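Local coordinates for protein sucrose 6(F)-phosphate phosphorylase (Thermoanaerobacterium thermosaccharolyticum DSM 571, PDB 6S9V) that acts as a carbohydrate-active enzyme of the alpha-amylase family, built around a TIM-barrel catalytic domain, at residues Phe277-Thr282 and Leu376-Ile381; His293-Arg298 and Phe383-Ile388. All blocks are in the same frame, centred on the assembly; numbering follows the deposited sequence.

Interaction 1: Phe277-Thr282 and Leu376-Ile381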
loop_
_atom_site.group_PDB
_atom_site.type_symbol
_atom_site.label_atom_id
_atom_site.label_comp_id
_atom_site.label_asym_id
_atom_site.label_seq_id
_atom_site.Cartn_x
_atom_site.Cartn_y
_atom_site.Cartn_z
ATOM N N PHE A 277 11.354 2.158 6.319
ATOM C CA PHE A 277 12.658 1.716 6.809
ATOM C C PHE A 277 13.499 2.896 7.281
ATOM O O PHE A 277 14.188 2.805 8.304
ATOM C CB PHE A 277 13.401 0.951 5.706
ATOM C CG PHE A 277 14.747 0.413 6.137
ATOM C CD1 PHE A 277 15.867 1.239 6.188
ATOM C CD2 PHE A 277 14.891 -0.917 6.477
ATOM C CE1 PHE A 277 17.105 0.737 6.597
ATOM C CE2 PHE A 277 16.117 -1.427 6.883
ATOM C CZ PHE A 277 17.224 -0.609 6.940
ATOM N N THR A 278 13.472 4.007 6.538
ATOM C CA THR A 278 14.297 5.157 6.892
ATOM C C THR A 278 13.968 5.667 8.289
ATOM O O THR A 278 14.870 6.013 9.061
ATOM C CB THR A 278 14.112 6.262 5.843
ATOM O OG1 THR A 278 14.579 5.785 4.575
ATOM C CG2 THR A 278 14.883 7.518 6.224
ATOM N N VAL A 279 12.683 5.707 8.641
ATOM C CA VAL A 279 12.303 6.165 9.971
ATOM C C VAL A 279 12.742 5.163 11.032
ATOM O O VAL A 279 13.228 5.547 12.102
ATOM C CB VAL A 279 10.793 6.448 10.025
ATOM C CG1 VAL A 279 10.334 6.635 11.464
ATOM C CG2 VAL A 279 10.468 7.703 9.200
ATOM N N LEU A 280 12.610 3.864 10.749
ATOM C CA LEU A 280 13.094 2.857 11.698
ATOM C C LEU A 280 14.578 3.049 11.979
ATOM O O LEU A 280 15.016 3.041 13.138
ATOM C CB LEU A 280 12.853 1.449 11.157
ATOM C CG LEU A 280 11.599 0.681 11.563
ATOM C CD1 LEU A 280 11.659 -0.691 10.907
ATOM C CD2 LEU A 280 11.461 0.555 13.075
ATOM N N TYR A 281 15.377 3.172 10.916
ATOM C CA TYR A 281 16.813 3.369 11.080
ATOM C C TYR A 281 17.109 4.644 11.854
ATOM O O TYR A 281 17.991 4.663 12.726
ATOM C CB TYR A 281 17.487 3.401 9.705
ATOM C CG TYR A 281 18.959 3.727 9.760
ATOM C CD1 TYR A 281 19.403 5.047 9.760
ATOM C CD2 TYR A 281 19.907 2.719 9.825
ATOM C CE1 TYR A 281 20.756 5.349 9.824
ATOM C CE2 TYR A 281 21.266 3.012 9.881
ATOM C CZ TYR A 281 21.680 4.327 9.884
ATOM O OH TYR A 281 23.027 4.609 9.948
ATOM N N THR A 282 16.387 5.723 11.540
ATOM C CA THR A 282 16.589 6.998 12.215
ATOM C C THR A 282 16.446 6.853 13.724
ATOM O O THR A 282 17.272 7.358 14.495
ATOM C CB THR A 282 15.569 8.019 11.693
ATOM O OG1 THR A 282 15.743 8.218 10.279
ATOM C CG2 THR A 282 15.709 9.325 12.422
ATOM N N LEU A 376 5.549 7.748 18.729
ATOM C CA LEU A 376 4.983 9.066 18.453
ATOM C C LEU A 376 5.963 9.917 17.652
ATOM O O LEU A 376 5.557 10.673 16.764
ATOM C CB LEU A 376 4.599 9.765 19.754
ATOM C CG LEU A 376 3.152 9.601 20.218
ATOM C CD1 LEU A 376 2.160 10.141 19.193
ATOM C CD2 LEU A 376 2.861 8.147 20.494
ATOM N N ALA A 377 7.264 9.794 17.938
ATOM C CA ALA A 377 8.265 10.501 17.147
ATOM C C ALA A 377 8.224 10.057 15.690
ATOM O O ALA A 377 8.301 10.892 14.775
ATOM C CB ALA A 377 9.657 10.287 17.741
ATOM N N ALA A 378 8.075 8.748 15.459
ATOM C CA ALA A 378 7.966 8.204 14.110
ATOM C C ALA A 378 6.788 8.802 13.351
ATOM O O ALA A 378 6.914 9.181 12.175
ATOM C CB ALA A 378 7.830 6.683 14.183
ATOM N N ARG A 379 5.619 8.857 13.990
ATOM C CA ARG A 379 4.440 9.417 13.335
ATOM C C ARG A 379 4.595 10.917 13.110
ATOM O O ARG A 379 4.130 11.446 12.096
ATOM C CB ARG A 379 3.187 9.128 14.171
ATOM C CG ARG A 379 2.781 7.650 14.182
ATOM C CD ARG A 379 2.153 7.224 12.859
ATOM N NE ARG A 379 1.726 5.829 12.923
ATOM C CZ ARG A 379 1.448 5.064 11.875
ATOM N NH1 ARG A 379 1.536 5.545 10.639
ATOM N NH2 ARG A 379 1.088 3.801 12.069
ATOM N N ALA A 380 5.227 11.628 14.051
ATOM C CA ALA A 380 5.478 13.051 13.838
ATOM C C ALA A 380 6.355 13.267 12.609
ATOM O O ALA A 380 6.061 14.121 11.758
ATOM C CB ALA A 380 6.131 13.668 15.078
ATOM N N ILE A 381 7.438 12.497 12.496
ATOM C CA ILE A 381 8.283 12.561 11.308
ATOM C C ILE A 381 7.447 12.301 10.063
ATOM O O ILE A 381 7.526 13.035 9.071
ATOM C CB ILE A 381 9.446 11.562 11.410
ATOM C CG1 ILE A 381 10.405 11.943 12.538
ATOM C CG2 ILE A 381 10.177 11.489 10.065
ATOM C CD1 ILE A 381 11.352 10.806 12.922
#
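V279 and A378 mark the point where helix 275-285 comes nearest to helix 372-384, their CA atoms 6.3 Å apart, a close approach consistent with the small alanine on one side. V279 is the central side chain of the contact, and its two methyl groups divide the work. With CG1 anti to the backbone N (chi1 168°), that methyl lies against A378, 3.7 Å from A378 CB and close to the alanine CA, so it rests almost on the helix backbone. The other branch turns to the residue three places further along the partner helix: V279 CG2 meets I381 CG2 at 3.9 Å. These two side chains slide past one another in opposite directions, so the valine bridges A378 and I381, passing alongside the isoleucine rather than meeting it end to end.

One turn further along, T282 only borders the contact, its CG2 4.6 Å from I381 CD1. Its hydroxyl is folded back on its own helix (chi1 -61°), where T282 OG1 donates to T278 O at 2.7 Å from above the carbonyl plane. T282 N approaches the same oxygen from the opposite face, so T278 O is held by two donors and the threonine offers its methyl to the partner helix. L291 of the following helix 289-295 touches T278, T282 and I381, and L306 packs on A378. On helix 372-384, R379 has its CB turned away from the contact and forms a salt bridge with D307.

With no hydrogen bond between the two segments, cohesion rests on van der Waals contact and burial of apolar surface, the valine's methyls set against an alanine and an isoleucine in a buried layer of helices around the barrel, while the nearby hydroxyl is satisfied within its own helix.

Interaction 2: His293-Arg298 and Phe383-Ile388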
loop_
_atom_site.group_PDB
_atom_site.type_symbol
_atom_site.label_atom_id
_atom_site.label_comp_id
_atom_site.label_asym_id
_atom_site.label_seq_id
_atom_site.Cartn_x
_atom_site.Cartn_y
_atom_site.Cartn_z
ATOM N N HIS A 293 18.967 13.138 4.189
ATOM C CA HIS A 293 19.337 12.932 2.793
ATOM C C HIS A 293 18.119 12.595 1.947
ATOM O O HIS A 293 17.999 13.057 0.806
ATOM C CB HIS A 293 20.374 11.816 2.665
ATOM C CG HIS A 293 20.880 11.632 1.270
ATOM N ND1 HIS A 293 21.644 12.582 0.624
ATOM C CD2 HIS A 293 20.715 10.620 0.386
ATOM C CE1 HIS A 293 21.940 12.156 -0.590
ATOM N NE2 HIS A 293 21.386 10.969 -0.761
ATOM N N TYR A 294 17.195 11.801 2.495
ATOM C CA TYR A 294 16.003 11.406 1.747
ATOM C C TYR A 294 15.040 12.579 1.573
ATOM O O TYR A 294 14.501 12.799 0.479
ATOM C CB TYR A 294 15.315 10.227 2.448
ATOM C CG TYR A 294 14.092 9.725 1.716
ATOM C CD1 TYR A 294 14.136 9.500 0.346
ATOM C CD2 TYR A 294 12.901 9.467 2.386
ATOM C CE1 TYR A 294 13.035 9.047 -0.339
ATOM C CE2 TYR A 294 11.782 9.002 1.704
ATOM C CZ TYR A 294 11.862 8.799 0.338
ATOM O OH TYR A 294 10.776 8.351 -0.372
ATOM N N LEU A 295 14.799 13.338 2.647
ATOM C CA LEU A 295 13.866 14.455 2.575
ATOM C C LEU A 295 14.299 15.488 1.544
ATOM O O LEU A 295 13.445 16.123 0.914
ATOM C CB LEU A 295 13.722 15.111 3.944
ATOM C CG LEU A 295 13.002 14.288 5.006
ATOM C CD1 LEU A 295 12.975 15.055 6.329
ATOM C CD2 LEU A 295 11.595 13.946 4.569
ATOM N N LYS A 296 15.608 15.657 1.355
ATOM C CA LYS A 296 16.155 16.622 0.411
ATOM C C LYS A 296 16.165 16.109 -1.024
ATOM O O LYS A 296 16.391 16.900 -1.943
ATOM C CB LYS A 296 17.589 16.992 0.818
ATOM C CG LYS A 296 17.702 17.728 2.153
ATOM C CD LYS A 296 19.165 17.962 2.561
ATOM C CE LYS A 296 19.268 18.671 3.914
ATOM N NZ LYS A 296 20.685 18.918 4.330
ATOM N N ASN A 297 15.907 14.817 -1.238
ATOM C CA ASN A 297 16.049 14.195 -2.547
ATOM C C ASN A 297 14.925 13.181 -2.764
ATOM O O ASN A 297 15.145 11.979 -2.897
ATOM C CB ASN A 297 17.402 13.500 -2.686
ATOM C CG ASN A 297 18.568 14.453 -2.565
ATOM O OD1 ASN A 297 18.943 15.111 -3.532
ATOM N ND2 ASN A 297 19.149 14.535 -1.372
ATOM N N ARG A 298 13.689 13.672 -2.801
ATOM C CA ARG A 298 12.539 12.799 -3.002
ATOM C C ARG A 298 11.414 13.619 -3.599
ATOM O O ARG A 298 11.304 14.812 -3.306
ATOM C CB ARG A 298 12.084 12.153 -1.681
ATOM C CG ARG A 298 11.360 13.096 -0.732
ATOM C CD ARG A 298 11.039 12.431 0.598
ATOM N NE ARG A 298 9.742 11.751 0.627
ATOM C CZ ARG A 298 8.570 12.369 0.749
ATOM N NH1 ARG A 298 8.523 13.694 0.811
ATOM N NH2 ARG A 298 7.444 11.665 0.783
ATOM N N PHE A 383 4.224 12.670 9.586
ATOM C CA PHE A 383 3.242 13.713 9.315
ATOM C C PHE A 383 3.898 15.023 8.889
ATOM O O PHE A 383 3.268 15.828 8.192
ATOM C CB PHE A 383 2.369 13.947 10.547
ATOM C CG PHE A 383 1.514 12.760 10.943
ATOM C CD1 PHE A 383 1.350 11.674 10.095
ATOM C CD2 PHE A 383 0.881 12.737 12.174
ATOM C CE1 PHE A 383 0.575 10.592 10.471
ATOM C CE2 PHE A 383 0.094 11.661 12.553
ATOM C CZ PHE A 383 -0.058 10.585 11.705
ATOM N N PHE A 384 5.156 15.260 9.283
ATOM C CA PHE A 384 5.883 16.442 8.839
ATOM C C PHE A 384 6.568 16.248 7.489
ATOM O O PHE A 384 7.090 17.218 6.935
ATOM C CB PHE A 384 6.929 16.863 9.890
ATOM C CG PHE A 384 6.381 17.817 10.915
ATOM C CD1 PHE A 384 5.505 17.375 11.895
ATOM C CD2 PHE A 384 6.709 19.156 10.873
ATOM C CE1 PHE A 384 4.980 18.256 12.821
ATOM C CE2 PHE A 384 6.178 20.044 11.784
ATOM C CZ PHE A 384 5.318 19.599 12.761
ATOM N N THR A 385 6.595 15.034 6.966
ATOM C CA THR A 385 7.165 14.760 5.644
ATOM C C THR A 385 6.149 15.113 4.564
ATOM O O THR A 385 4.984 14.721 4.675
ATOM C CB THR A 385 7.555 13.288 5.522
ATOM O OG1 THR A 385 8.561 12.983 6.494
ATOM C CG2 THR A 385 8.108 12.981 4.119
ATOM N N PRO A 386 6.543 15.857 3.527
ATOM C CA PRO A 386 5.593 16.166 2.449
ATOM C C PRO A 386 5.006 14.894 1.849
ATOM O O PRO A 386 5.711 13.912 1.600
ATOM C CB PRO A 386 6.445 16.932 1.432
ATOM C CG PRO A 386 7.537 17.554 2.245
ATOM C CD PRO A 386 7.840 16.534 3.334
ATOM N N GLY A 387 3.702 14.934 1.608
ATOM C CA GLY A 387 2.955 13.795 1.110
ATOM C C GLY A 387 1.669 13.600 1.906
ATOM O O GLY A 387 1.465 14.176 2.958
ATOM N N ILE A 388 0.820 12.741 1.340
ATOM C CA ILE A 388 -0.467 12.438 1.981
ATOM C C ILE A 388 -0.223 11.338 2.992
ATOM O O ILE A 388 0.154 10.221 2.614
ATOM C CB ILE A 388 -1.515 12.002 0.938
ATOM C CG1 ILE A 388 -1.688 13.085 -0.125
ATOM C CG2 ILE A 388 -2.829 11.661 1.635
ATOM C CD1 ILE A 388 -2.225 14.384 0.414
#
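The seventh and eighth strands of the TIM barrel, 302-304 and 388-392, are each entered from a helix, and R298 and P386 join the two entry loops. The arginine guanidinium takes hold of a single backbone oxygen end-on: R298 NH1 lies 2.9 Å and R298 NH2 3.0 Å from P386 O, with N-H...O angles of 143° and 141°. The oxygen is near the guanidinium plane, and NH2 approaches it almost in line with the C=O bond.

T385 CG2 lies over one face of the same group, offset toward its rim, and is 3.4 Å from R298 NH1. With OG1 beside the backbone N (chi1 -62°) and CG2 anti to it, the methyl faces the arginine, while the hydroxyl turns back to bond I381 O in the last turns of helix 372-384. L295 CD2 reaches the same methyl at 3.6 Å, so T385 CG2 touches both an apolar branch and a charged plane. D272 completes the arrangement: it pairs with R298 NH2 and accepts from Y294 OH, while the ring of Y294 lies against R298 CD. Bonded to both a carboxylate and a carbonyl, the guanidinium is probably restricted in its rotation.

Backbone bonds from I388 to Q302 and T304 continue the join into the barrel itself. From the antiparallel sheet, I456 and L466 reach L295, and F454 and W468 pack on P386, so the contact lies between barrel and C-terminal sheet.

Helix 372-384 serves both contacts, meeting helix 275-285 in interaction 1 and, where it runs out into the loop before strand 388-392, facing the end of helix 289-295 in interaction 2. Segments 376-381 and 383-388 adjoin along the chain, so the contacts follow each other along one helix and its exit loop, their centres about 12 Å apart. Both contacts are buried, but only interaction 2 includes a partly exposed residue among those that touch, R298. The chemistry follows the place: between regular helices, whose backbone bonding is internal, methyl packing is what joins them, whereas loops leave a carbonyl that a charged side chain can bond across the gap.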